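Local coordinates for protein NAD-dependent aldehyde dehydrogenase (Burkholderia multivorans, PDB 5UJU) that probably oxidises aldehydes to carboxylic acids with NAD+ as electron acceptor, as enzymes of the aldehyde dehydrogenase family do, at residues L165-Y170 against L225-A230; D173-I178 against Y200-R205; L426-P429 against R435-T438; Q471-A476 against D495-A500. One frame throughout, in Å; residues are numbered along the deposited sequence. Where two conformers were deposited one is given.

Interaction 1. Residues L165-Y170 against L225-A230; sequences LEAVAY and LFADLA
V168 and A167 supply one side of this helix-helix contact, and F226, A227 and A230 the other. The axes of the two short segments approach to 8.1 Å at a signed crossing angle of -33°, and three alanines allow that closeness, since each presents no more than a methyl group. A167 CB comes to 4.3 Å from A227 CB, where the CA atoms of the two residues are also near neighbours.

The other two side-chain contacts both pass through one methyl of V168. With CG1 anti to the backbone N (chi1 172°), CG2 is the branch that faces the partner helix. It lies 4.0 Å from F226 CB and 4.1 Å from A230 CB, resting over two positions one helical turn apart. F226 touches only through CB in this pairing; its ring leads away to I126 and L127 of helix 97-132 and meets Y222 edge-to-face.

Polar groups are employed elsewhere. The backbones bond within their own helices, as in A230 N to F226 O at 2.9 Å. E166 turns to R163 and to the backbone N of F528, whereas D228 pairs with R553.

All five touching residues are buried, and their side chains meet only through aliphatic carbons, A167 CB also resting by the backbone N of A227. Cohesion between these segments therefore comes from van der Waals packing, and direction-dependent bonding contributes nothing across them.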
loop_
_atom_site.group_PDB
_atom_site.type_symbol
_atom_site.label_atom_id
_atom_site.label_comp_id
_atom_site.label_asym_id
_atom_site.label_seq_id
_atom_site.Cartn_x
_atom_site.Cartn_y
_atom_site.Cartn_z
ATOM N N LEU A 165 -0.947 15.836 -11.780
ATOM C CA LEU A 165 -0.200 16.681 -10.854
ATOM C C LEU A 165 -0.499 16.310 -9.407
ATOM O O LEU A 165 0.397 16.315 -8.551
ATOM C CB LEU A 165 -0.558 18.147 -11.099
ATOM C CG LEU A 165 0.198 19.123 -10.187
ATOM C CD1 LEU A 165 1.591 19.312 -10.682
ATOM C CD2 LEU A 165 -0.498 20.454 -10.077
ATOM N N GLU A 166 -1.756 15.968 -9.127
ATOM C CA GLU A 166 -2.135 15.462 -7.814
ATOM C C GLU A 166 -1.326 14.227 -7.438
ATOM O O GLU A 166 -0.829 14.115 -6.312
ATOM C CB GLU A 166 -3.634 15.155 -7.813
ATOM C CG GLU A 166 -4.162 14.643 -6.504
ATOM C CD GLU A 166 -5.656 14.363 -6.592
ATOM O OE1 GLU A 166 -6.055 13.596 -7.494
ATOM O OE2 GLU A 166 -6.410 14.911 -5.768
ATOM N N ALA A 167 -1.185 13.284 -8.374
ATOM C CA ALA A 167 -0.404 12.084 -8.103
ATOM C C ALA A 167 1.065 12.426 -7.828
ATOM O O ALA A 167 1.686 11.843 -6.932
ATOM C CB ALA A 167 -0.527 11.111 -9.272
ATOM N N VAL A 168 1.632 13.366 -8.593
ATOM C CA VAL A 168 3.015 13.783 -8.368
ATOM C C VAL A 168 3.155 14.419 -6.992
ATOM O O VAL A 168 4.125 14.163 -6.266
ATOM C CB VAL A 168 3.471 14.745 -9.483
ATOM C CG1 VAL A 168 4.834 15.339 -9.154
ATOM C CG2 VAL A 168 3.518 14.028 -10.822
ATOM N N ALA A 169 2.164 15.227 -6.593
ATOM C CA ALA A 169 2.220 15.901 -5.300
ATOM C C ALA A 169 2.182 14.900 -4.146
ATOM O O ALA A 169 2.938 15.037 -3.177
ATOM C CB ALA A 169 1.069 16.910 -5.180
ATOM N N TYR A 170 1.298 13.899 -4.224
ATOM C CA TYR A 170 1.274 12.851 -3.200
ATOM C C TYR A 170 2.599 12.087 -3.148
ATOM O O TYR A 170 3.096 11.772 -2.062
ATOM C CB TYR A 170 0.116 11.886 -3.452
ATOM C CG TYR A 170 -1.179 12.353 -2.819
ATOM C CD1 TYR A 170 -2.126 13.052 -3.556
ATOM C CD2 TYR A 170 -1.417 12.148 -1.468
ATOM C CE1 TYR A 170 -3.318 13.499 -2.962
ATOM C CE2 TYR A 170 -2.591 12.587 -0.867
ATOM C CZ TYR A 170 -3.528 13.262 -1.620
ATOM O OH TYR A 170 -4.664 13.693 -1.014
ATOM N N LEU A 225 0.411 6.576 -14.451
ATOM C CA LEU A 225 1.613 6.875 -15.225
ATOM C C LEU A 225 2.543 7.820 -14.469
ATOM O O LEU A 225 3.747 7.566 -14.348
ATOM C CB LEU A 225 1.215 7.468 -16.576
ATOM C CG LEU A 225 2.257 8.207 -17.433
ATOM C CD1 LEU A 225 3.448 7.308 -17.778
ATOM C CD2 LEU A 225 1.593 8.744 -18.705
ATOM N N PHE A 226 1.992 8.906 -13.930
ATOM C CA PHE A 226 2.809 9.914 -13.277
ATOM C C PHE A 226 3.145 9.562 -11.834
ATOM O O PHE A 226 4.190 9.989 -11.340
ATOM C CB PHE A 226 2.112 11.274 -13.392
ATOM C CG PHE A 226 2.207 11.839 -14.771
ATOM C CD1 PHE A 226 3.359 12.502 -15.177
ATOM C CD2 PHE A 226 1.202 11.619 -15.700
ATOM C CE1 PHE A 226 3.483 12.989 -16.469
ATOM C CE2 PHE A 226 1.321 12.104 -16.997
ATOM C CZ PHE A 226 2.469 12.792 -17.380
ATOM N N ALA A 227 2.304 8.780 -11.142
ATOM C CA ALA A 227 2.751 8.201 -9.876
ATOM C C ALA A 227 3.969 7.300 -10.088
ATOM O O ALA A 227 4.884 7.265 -9.251
ATOM C CB ALA A 227 1.617 7.410 -9.226
ATOM N N ASP A 228 3.958 6.516 -11.171
ATOM C CA ASP A 228 5.096 5.670 -11.509
ATOM C C ASP A 228 6.337 6.522 -11.762
ATOM O O ASP A 228 7.391 6.292 -11.164
ATOM C CB ASP A 228 4.773 4.819 -12.741
ATOM C CG ASP A 228 3.937 3.572 -12.435
ATOM O OD1 ASP A 228 3.754 3.229 -11.253
ATOM O OD2 ASP A 228 3.468 2.921 -13.407
ATOM N N LEU A 229 6.214 7.530 -12.637
ATOM C CA LEU A 229 7.368 8.342 -13.026
ATOM C C LEU A 229 7.911 9.143 -11.853
ATOM O O LEU A 229 9.127 9.203 -11.647
ATOM C CB LEU A 229 6.990 9.284 -14.171
ATOM C CG LEU A 229 6.890 8.687 -15.567
ATOM C CD1 LEU A 229 6.383 9.765 -16.535
ATOM C CD2 LEU A 229 8.268 8.137 -15.999
ATOM N N ALA A 230 7.018 9.751 -11.064
ATOM C CA ALA A 230 7.413 10.575 -9.928
ATOM C C ALA A 230 8.104 9.770 -8.834
ATOM O O ALA A 230 8.706 10.358 -7.931
ATOM C CB ALA A 230 6.189 11.296 -9.341
#

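Interaction 2. Residues D173-I178 against Y200-R205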
loop_
_atom_site.group_PDB
_atom_site.type_symbol
_atom_site.label_atom_id
_atom_site.label_comp_id
_atom_site.label_asym_id
_atom_site.label_seq_id
_atom_site.Cartn_x
_atom_site.Cartn_y
_atom_site.Cartn_z
ATOM N N ASP A 173 5.063 14.241 -1.532
ATOM C CA ASP A 173 4.714 14.366 -0.118
ATOM C C ASP A 173 5.337 13.246 0.721
ATOM O O ASP A 173 5.786 13.481 1.846
ATOM C CB ASP A 173 3.193 14.362 0.028
ATOM C CG ASP A 173 2.725 14.904 1.372
ATOM O OD1 ASP A 173 3.433 15.724 1.990
ATOM O OD2 ASP A 173 1.627 14.510 1.799
ATOM N N GLN A 174 5.367 12.018 0.191
ATOM C CA GLN A 174 6.041 10.905 0.860
ATOM C C GLN A 174 7.563 10.990 0.728
ATOM O O GLN A 174 8.291 10.716 1.687
ATOM C CB GLN A 174 5.574 9.566 0.283
ATOM C CG GLN A 174 4.122 9.245 0.469
ATOM C CD GLN A 174 3.758 9.279 1.934
ATOM O OE1 GLN A 174 4.580 8.947 2.795
ATOM N NE2 GLN A 174 2.530 9.645 2.232
ATOM N N LEU A 175 8.058 11.294 -0.469
ATOM C CA LEU A 175 9.505 11.275 -0.694
ATOM C C LEU A 175 10.218 12.319 0.163
ATOM O O LEU A 175 11.312 12.069 0.680
ATOM C CB LEU A 175 9.813 11.487 -2.178
ATOM C CG LEU A 175 9.337 10.397 -3.146
ATOM C CD1 LEU A 175 9.447 10.840 -4.608
ATOM C CD2 LEU A 175 10.092 9.095 -2.917
ATOM N N ARG A 176 9.619 13.500 0.322
ATOM C CA ARG A 176 10.289 14.566 1.053
ATOM C C ARG A 176 10.428 14.276 2.541
ATOM O O ARG A 176 11.188 14.979 3.210
ATOM C CB ARG A 176 9.553 15.885 0.859
ATOM C CG ARG A 176 8.233 15.942 1.580
ATOM C CD ARG A 176 7.445 17.142 1.129
ATOM N NE ARG A 176 6.160 17.223 1.810
ATOM C CZ ARG A 176 5.828 18.182 2.667
ATOM N NH1 ARG A 176 6.687 19.156 2.939
ATOM N NH2 ARG A 176 4.623 18.179 3.228
ATOM N N ARG A 177 9.731 13.271 3.076
ATOM C CA ARG A 177 9.788 12.936 4.494
ATOM C C ARG A 177 10.965 12.036 4.845
ATOM O O ARG A 177 11.139 11.697 6.019
ATOM C CB ARG A 177 8.495 12.242 4.936
ATOM C CG ARG A 177 7.218 12.954 4.549
ATOM C CD ARG A 177 6.000 12.211 5.077
ATOM N NE ARG A 177 4.802 12.470 4.282
ATOM C CZ ARG A 177 3.585 12.046 4.609
ATOM N NH1 ARG A 177 3.402 11.348 5.723
ATOM N NH2 ARG A 177 2.553 12.318 3.826
ATOM N N ILE A 178 11.767 11.635 3.867
ATOM C CA ILE A 178 12.815 10.644 4.063
ATOM C C ILE A 178 14.157 11.363 3.962
ATOM O O ILE A 178 14.491 11.881 2.888
ATOM C CB ILE A 178 12.708 9.514 3.030
ATOM C CG1 ILE A 178 11.371 8.786 3.188
ATOM C CG2 ILE A 178 13.887 8.542 3.148
ATOM C CD1 ILE A 178 10.987 7.982 1.980
ATOM N N TYR A 200 20.185 6.843 3.334
ATOM C CA TYR A 200 18.931 6.296 2.826
ATOM C C TYR A 200 18.839 6.594 1.337
ATOM O O TYR A 200 18.848 7.760 0.927
ATOM C CB TYR A 200 17.727 6.872 3.583
ATOM C CG TYR A 200 17.841 6.696 5.083
ATOM C CD1 TYR A 200 17.459 5.509 5.692
ATOM C CD2 TYR A 200 18.356 7.712 5.887
ATOM C CE1 TYR A 200 17.577 5.333 7.063
ATOM C CE2 TYR A 200 18.477 7.548 7.265
ATOM C CZ TYR A 200 18.080 6.355 7.844
ATOM O OH TYR A 200 18.190 6.179 9.201
ATOM N N THR A 201 18.720 5.542 0.543
ATOM C CA THR A 201 18.607 5.646 -0.901
ATOM C C THR A 201 17.186 5.270 -1.293
ATOM O O THR A 201 16.699 4.206 -0.906
ATOM C CB THR A 201 19.619 4.721 -1.585
ATOM O OG1 THR A 201 20.940 5.036 -1.122
ATOM C CG2 THR A 201 19.559 4.862 -3.101
ATOM N N ILE A 202 16.515 6.151 -2.032
ATOM C CA ILE A 202 15.174 5.861 -2.540
ATOM C C ILE A 202 15.311 5.014 -3.798
ATOM O O ILE A 202 15.926 5.441 -4.778
ATOM C CB ILE A 202 14.401 7.151 -2.843
ATOM C CG1 ILE A 202 14.393 8.083 -1.635
ATOM C CG2 ILE A 202 12.981 6.826 -3.285
ATOM C CD1 ILE A 202 13.717 7.529 -0.482
ATOM N N VAL A 203 14.706 3.837 -3.791
ATOM C CA VAL A 203 14.810 2.881 -4.883
ATOM C C VAL A 203 13.428 2.660 -5.492
ATOM O O VAL A 203 12.491 2.278 -4.781
ATOM C CB VAL A 203 15.418 1.552 -4.406
ATOM C CG1 VAL A 203 15.529 0.567 -5.560
ATOM C CG2 VAL A 203 16.811 1.801 -3.791
ATOM N N PRO A 204 13.238 2.925 -6.784
ATOM C CA PRO A 204 11.972 2.582 -7.437
ATOM C C PRO A 204 11.759 1.081 -7.435
ATOM O O PRO A 204 12.693 0.301 -7.255
ATOM C CB PRO A 204 12.153 3.101 -8.867
ATOM C CG PRO A 204 13.304 4.044 -8.778
ATOM C CD PRO A 204 14.192 3.529 -7.720
ATOM N N ARG A 205 10.492 0.678 -7.614
ATOM C CA ARG A 205 10.189 -0.746 -7.729
ATOM C C ARG A 205 10.761 -1.345 -9.014
ATOM O O ARG A 205 11.278 -2.466 -9.009
ATOM C CB ARG A 205 8.676 -0.958 -7.655
ATOM C CG ARG A 205 8.128 -0.711 -6.266
ATOM C CD ARG A 205 8.545 -1.818 -5.315
ATOM N NE ARG A 205 7.720 -1.789 -4.114
ATOM C CZ ARG A 205 7.557 -2.812 -3.284
ATOM N NH1 ARG A 205 8.176 -3.966 -3.519
ATOM N NH2 ARG A 205 6.753 -2.676 -2.228
#
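I202 is the bump of this contact, and L175 with I178 frame the hollow that receives it. A type I turn from L175 to I178 presents both residues to the strand. I202 places CG2 anti to its backbone N and bends CD1 back (chi2 -63°), so its two branches serve different neighbours. CG2 takes the obliquely crossing L175 at 3.7 Å from its CD2. CD1 meets I178 tip to tip, 3.7 Å from I178 CD1 and 3.8 Å from I178 CG2, fitting the notch between those methyls. Two residues earlier on the strand, Y200 CB rests 4.2 Å from I178 CG2; the phenol beyond reaches S529 O of the second subunit.

On the other side of the turn, R176 holds D173 side-on: NE and NH2 both donate to D173 OD1, the latter at 3.0 Å. F554 covers L175 and I178, and W119 of helix 97-132 covers I202.

T201 also bonds H502 of the second subunit. A helix end packed on strand 191-211, which pairs antiparallel with 181-188 and also belongs to the sheet with 234-238 and 290-296 that probably binds the nucleotide, as in the family, is consistent with the oligomerisation arm of aldehyde dehydrogenases.

Interaction 3. Residues L426-P429 against R435-T438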
loop_
_atom_site.group_PDB
_atom_site.type_symbol
_atom_site.label_atom_id
_atom_site.label_comp_id
_atom_site.label_asym_id
_atom_site.label_seq_id
_atom_site.Cartn_x
_atom_site.Cartn_y
_atom_site.Cartn_z
ATOM N N LEU A 426 -29.942 9.918 -33.265
ATOM C CA LEU A 426 -29.896 11.287 -33.750
ATOM C C LEU A 426 -28.948 11.378 -34.946
ATOM O O LEU A 426 -27.952 10.653 -35.028
ATOM C CB LEU A 426 -29.427 12.248 -32.645
ATOM C CG LEU A 426 -30.166 12.330 -31.301
ATOM C CD1 LEU A 426 -29.657 13.505 -30.497
ATOM C CD2 LEU A 426 -31.692 12.428 -31.509
ATOM N N GLN A 427 -29.270 12.275 -35.877
ATOM C CA GLN A 427 -28.378 12.615 -36.980
ATOM C C GLN A 427 -27.581 13.827 -36.531
ATOM O O GLN A 427 -28.150 14.897 -36.294
ATOM C CB GLN A 427 -29.143 12.894 -38.277
ATOM C CG GLN A 427 -28.230 13.244 -39.465
ATOM C CD GLN A 427 -27.360 12.092 -39.919
ATOM O OE1 GLN A 427 -27.560 10.954 -39.509
ATOM N NE2 GLN A 427 -26.360 12.390 -40.752
ATOM N N HIS A 428 -26.282 13.638 -36.356
ATOM C CA HIS A 428 -25.416 14.734 -35.933
ATOM C C HIS A 428 -25.383 15.792 -37.025
ATOM O O HIS A 428 -25.115 15.464 -38.186
ATOM C CB HIS A 428 -24.004 14.223 -35.638
ATOM C CG HIS A 428 -23.183 15.172 -34.818
ATOM N ND1 HIS A 428 -22.827 16.426 -35.263
ATOM C CD2 HIS A 428 -22.662 15.054 -33.574
ATOM C CE1 HIS A 428 -22.124 17.041 -34.328
ATOM N NE2 HIS A 428 -22.004 16.226 -33.296
ATOM N N PRO A 429 -25.623 17.062 -36.703
ATOM C CA PRO A 429 -25.686 18.082 -37.764
ATOM C C PRO A 429 -24.363 18.299 -38.489
ATOM O O PRO A 429 -24.378 18.768 -39.634
ATOM C CB PRO A 429 -26.116 19.348 -37.013
ATOM C CG PRO A 429 -26.623 18.868 -35.685
ATOM C CD PRO A 429 -25.862 17.630 -35.370
ATOM N N ARG A 435 -22.185 8.224 -34.383
ATOM C CA ARG A 435 -23.020 7.267 -33.656
ATOM C C ARG A 435 -23.556 7.979 -32.415
ATOM O O ARG A 435 -22.840 8.140 -31.422
ATOM C CB ARG A 435 -22.208 6.022 -33.291
ATOM C CG ARG A 435 -23.002 4.893 -32.633
ATOM C CD ARG A 435 -22.056 3.889 -31.969
ATOM N NE ARG A 435 -21.218 3.215 -32.947
ATOM C CZ ARG A 435 -19.894 3.332 -33.019
ATOM N NH1 ARG A 435 -19.233 4.096 -32.164
ATOM N NH2 ARG A 435 -19.231 2.681 -33.964
ATOM N N VAL A 436 -24.809 8.433 -32.473
ATOM C CA VAL A 436 -25.392 9.244 -31.407
ATOM C C VAL A 436 -26.707 8.594 -30.991
ATOM O O VAL A 436 -27.558 8.322 -31.847
ATOM C CB VAL A 436 -25.632 10.700 -31.858
ATOM C CG1 VAL A 436 -26.164 11.567 -30.697
ATOM C CG2 VAL A 436 -24.384 11.323 -32.460
ATOM N N ARG A 437 -26.886 8.385 -29.679
ATOM C CA ARG A 437 -28.085 7.775 -29.114
ATOM C C ARG A 437 -28.490 8.502 -27.837
ATOM O O ARG A 437 -27.639 8.797 -26.995
ATOM C CB ARG A 437 -27.852 6.298 -28.756
ATOM C CG ARG A 437 -27.376 5.408 -29.866
ATOM C CD ARG A 437 -28.453 5.234 -30.906
ATOM N NE ARG A 437 -28.190 4.100 -31.794
ATOM C CZ ARG A 437 -27.549 4.196 -32.951
ATOM N NH1 ARG A 437 -27.094 5.375 -33.357
ATOM N NH2 ARG A 437 -27.363 3.115 -33.700
ATOM N N THR A 438 -29.795 8.750 -27.676
ATOM C CA THR A 438 -30.314 9.441 -26.495
ATOM C C THR A 438 -30.525 8.451 -25.351
ATOM O O THR A 438 -30.567 7.241 -25.578
ATOM C CB THR A 438 -31.627 10.163 -26.828
ATOM O OG1 THR A 438 -32.629 9.222 -27.245
ATOM C CG2 THR A 438 -31.393 11.178 -27.935
HETATM O O HOH W 1 -26.272 8.467 -35.009
#
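L426 meets V436 and T438 with every carbon of its side chain from CB outward. CB starts against the valine, 3.9 Å from V436 CG1. Its next carbon, CG, lies anti to the carbonyl carbon (chi1 -56°) and comes to 3.8 Å from T438 CG2, with V436 CG1 only slightly farther off. The tips then divide: CD1 touches both T438 CG2 and V436 CG1, the latter at 4.0 Å, while CD2 turns to the threonine methyl alone, T438 CG2 being 3.8 Å away. The leucine crosses T438 at about a right angle, and T438 OG1 is bonded to Q424 N.

The backbones join too. L426 N donates to V436 O over 3.2 Å, nearly straight at 169°, although the donor stands 45° out of the carbonyl plane. A water extends this link, accepting from V436 N at 2.9 Å and lying 2.8 Å from L426 O. H428 adds a peripheral touch, its ring edge meeting V436 CG2.

Both segments belong to the excursion between strands 418-421 and 440-445, antiparallel neighbours in their sheet. Helix 391-398 covers the apolar patch, its I398 touching both L426 and V436, and helix 404-414 packs against R435 and R437.

Interaction 4. Residues Q471-A476 against D495-A500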
loop_
_atom_site.group_PDB
_atom_site.type_symbol
_atom_site.label_atom_id
_atom_site.label_comp_id
_atom_site.label_asym_id
_atom_site.label_seq_id
_atom_site.Cartn_x
_atom_site.Cartn_y
_atom_site.Cartn_z
ATOM N N GLN A 471 -35.816 1.574 3.006
ATOM C CA GLN A 471 -35.368 0.503 2.117
ATOM C C GLN A 471 -34.403 1.013 1.047
ATOM O O GLN A 471 -33.416 0.339 0.730
ATOM C CB GLN A 471 -36.555 -0.181 1.456
ATOM C CG GLN A 471 -36.142 -1.335 0.560
ATOM C CD GLN A 471 -37.321 -2.083 -0.026
ATOM O OE1 GLN A 471 -38.192 -1.498 -0.670
ATOM N NE2 GLN A 471 -37.348 -3.389 0.186
ATOM N N SER A 472 -34.673 2.188 0.466
ATOM C CA SER A 472 -33.760 2.738 -0.535
ATOM C C SER A 472 -32.338 2.820 0.007
ATOM O O SER A 472 -31.373 2.427 -0.664
ATOM C CB SER A 472 -34.225 4.126 -0.972
ATOM O OG SER A 472 -35.531 4.105 -1.508
ATOM N N LEU A 473 -32.199 3.322 1.234
ATOM C CA LEU A 473 -30.880 3.555 1.806
ATOM C C LEU A 473 -30.215 2.249 2.205
ATOM O O LEU A 473 -28.997 2.092 2.044
ATOM C CB LEU A 473 -30.991 4.494 3.008
ATOM C CG LEU A 473 -31.221 5.948 2.608
ATOM C CD1 LEU A 473 -31.600 6.778 3.818
ATOM C CD2 LEU A 473 -29.959 6.509 1.909
ATOM N N ASP A 474 -30.988 1.315 2.756
ATOM C CA ASP A 474 -30.429 0.008 3.084
ATOM C C ASP A 474 -29.961 -0.699 1.819
ATOM O O ASP A 474 -28.876 -1.296 1.788
ATOM C CB ASP A 474 -31.464 -0.839 3.822
ATOM C CG ASP A 474 -30.913 -2.196 4.238
ATOM O OD1 ASP A 474 -29.943 -2.228 5.024
ATOM O OD2 ASP A 474 -31.430 -3.230 3.768
ATOM N N LEU A 475 -30.776 -0.640 0.764
ATOM C CA LEU A 475 -30.420 -1.265 -0.500
ATOM C C LEU A 475 -29.181 -0.616 -1.115
ATOM O O LEU A 475 -28.273 -1.315 -1.584
ATOM C CB LEU A 475 -31.610 -1.184 -1.449
ATOM C CG LEU A 475 -31.529 -2.079 -2.674
ATOM C CD1 LEU A 475 -31.262 -3.497 -2.229
ATOM C CD2 LEU A 475 -32.827 -1.994 -3.451
ATOM N N ALA A 476 -29.118 0.720 -1.110
ATOM C CA ALA A 476 -28.008 1.415 -1.755
ATOM C C ALA A 476 -26.680 1.086 -1.080
ATOM O O ALA A 476 -25.682 0.792 -1.754
ATOM C CB ALA A 476 -28.255 2.921 -1.754
ATOM N N ASP A 495 -33.123 15.980 8.063
ATOM C CA ASP A 495 -31.785 15.811 8.625
ATOM C C ASP A 495 -31.510 14.360 8.999
ATOM O O ASP A 495 -30.372 13.893 8.881
ATOM C CB ASP A 495 -31.585 16.725 9.837
ATOM C CG ASP A 495 -31.342 18.176 9.447
ATOM O OD1 ASP A 495 -30.858 18.422 8.321
ATOM O OD2 ASP A 495 -31.619 19.072 10.275
ATOM N N ASP A 496 -32.524 13.644 9.493
ATOM C CA ASP A 496 -32.305 12.252 9.874
ATOM C C ASP A 496 -32.049 11.369 8.658
ATOM O O ASP A 496 -31.308 10.383 8.755
ATOM C CB ASP A 496 -33.496 11.714 10.676
ATOM C CG ASP A 496 -34.792 11.705 9.879
ATOM O OD1 ASP A 496 -35.282 10.603 9.549
ATOM O OD2 ASP A 496 -35.303 12.797 9.547
ATOM N N VAL A 497 -32.657 11.690 7.513
ATOM C CA VAL A 497 -32.366 10.942 6.294
ATOM C C VAL A 497 -30.951 11.254 5.796
ATOM O O VAL A 497 -30.211 10.354 5.370
ATOM C CB VAL A 497 -33.431 11.229 5.222
ATOM C CG1 VAL A 497 -33.046 10.538 3.900
ATOM C CG2 VAL A 497 -34.832 10.783 5.719
ATOM N N ILE A 498 -30.546 12.527 5.836
ATOM C CA ILE A 498 -29.166 12.850 5.470
ATOM C C ILE A 498 -28.190 12.091 6.358
ATOM O O ILE A 498 -27.164 11.580 5.887
ATOM C CB ILE A 498 -28.927 14.368 5.542
ATOM C CG1 ILE A 498 -29.930 15.089 4.650
ATOM C CG2 ILE A 498 -27.520 14.693 5.091
ATOM C CD1 ILE A 498 -29.802 14.705 3.194
ATOM N N ASP A 499 -28.499 11.993 7.655
ATOM C CA ASP A 499 -27.657 11.212 8.555
ATOM C C ASP A 499 -27.594 9.757 8.111
ATOM O O ASP A 499 -26.511 9.167 8.042
ATOM C CB ASP A 499 -28.177 11.310 9.992
ATOM C CG ASP A 499 -27.879 12.652 10.635
ATOM O OD1 ASP A 499 -27.079 13.422 10.056
ATOM O OD2 ASP A 499 -28.454 12.941 11.712
ATOM N N ALA A 500 -28.752 9.165 7.790
ATOM C CA ALA A 500 -28.771 7.785 7.321
ATOM C C ALA A 500 -28.001 7.629 6.015
ATOM O O ALA A 500 -27.386 6.581 5.779
ATOM C CB ALA A 500 -30.218 7.305 7.156
#
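L473 makes the whole contact through one methyl, CD1, which meets V497 and A500 on consecutive turns of the facing helix. The tight end is at A500: L473 CD1 stands 3.7 Å from A500 CB, and these two residues also have the nearest CA atoms, 7.3 Å apart. V497 is held a little less closely, with its CG1 4.0 Å from the same methyl, and the two side chains cross at about a right angle. CG of L473 lies anti to the carbonyl carbon (chi1 -75°), which extends the leucine across the gap between the helices. L473 also touches V325 of the sheet beneath, and is the one buried member of the trio, V497 and A500 being partly exposed.

The whole contact buries 114 Å². On its solvent side, D474, D495, D496 and D499 are exposed. D474 is nevertheless tied to the second helix farther on, by a salt bridge to R507.

Helix 469-483 links parallel strands 460-466 and 487-491, crossing over 356-360 and 323-326, and helix 495-508 links 487-491 to 511-514. Neighbouring crossover helices of this kind, packed beside each other over a parallel sheet, characterise the alpha/beta catalytic domain of aldehyde dehydrogenases.

From the N terminus, helix 158-175 enters first and serves two contacts. Interaction 1 closes the long loop from that helix to helix 217-230, and interaction 2, nested inside it, joins the helix end to strand 191-211. These two touch directly, A230 O lying 3.4 Å from L175 CD1, so helix, strand and following helix pack together beside the sheet that probably binds NAD. Interactions 3 and 4 follow in series, crossing nothing. Interaction 3 closes a short loop between two strands of the other sheet; interaction 4 joins two crossover helices of that same sheet, with strand 487-491 between them in the chain. Their centres lie about 38 Å apart, and interaction 3 sits across the chain's centre from interactions 1 and 2.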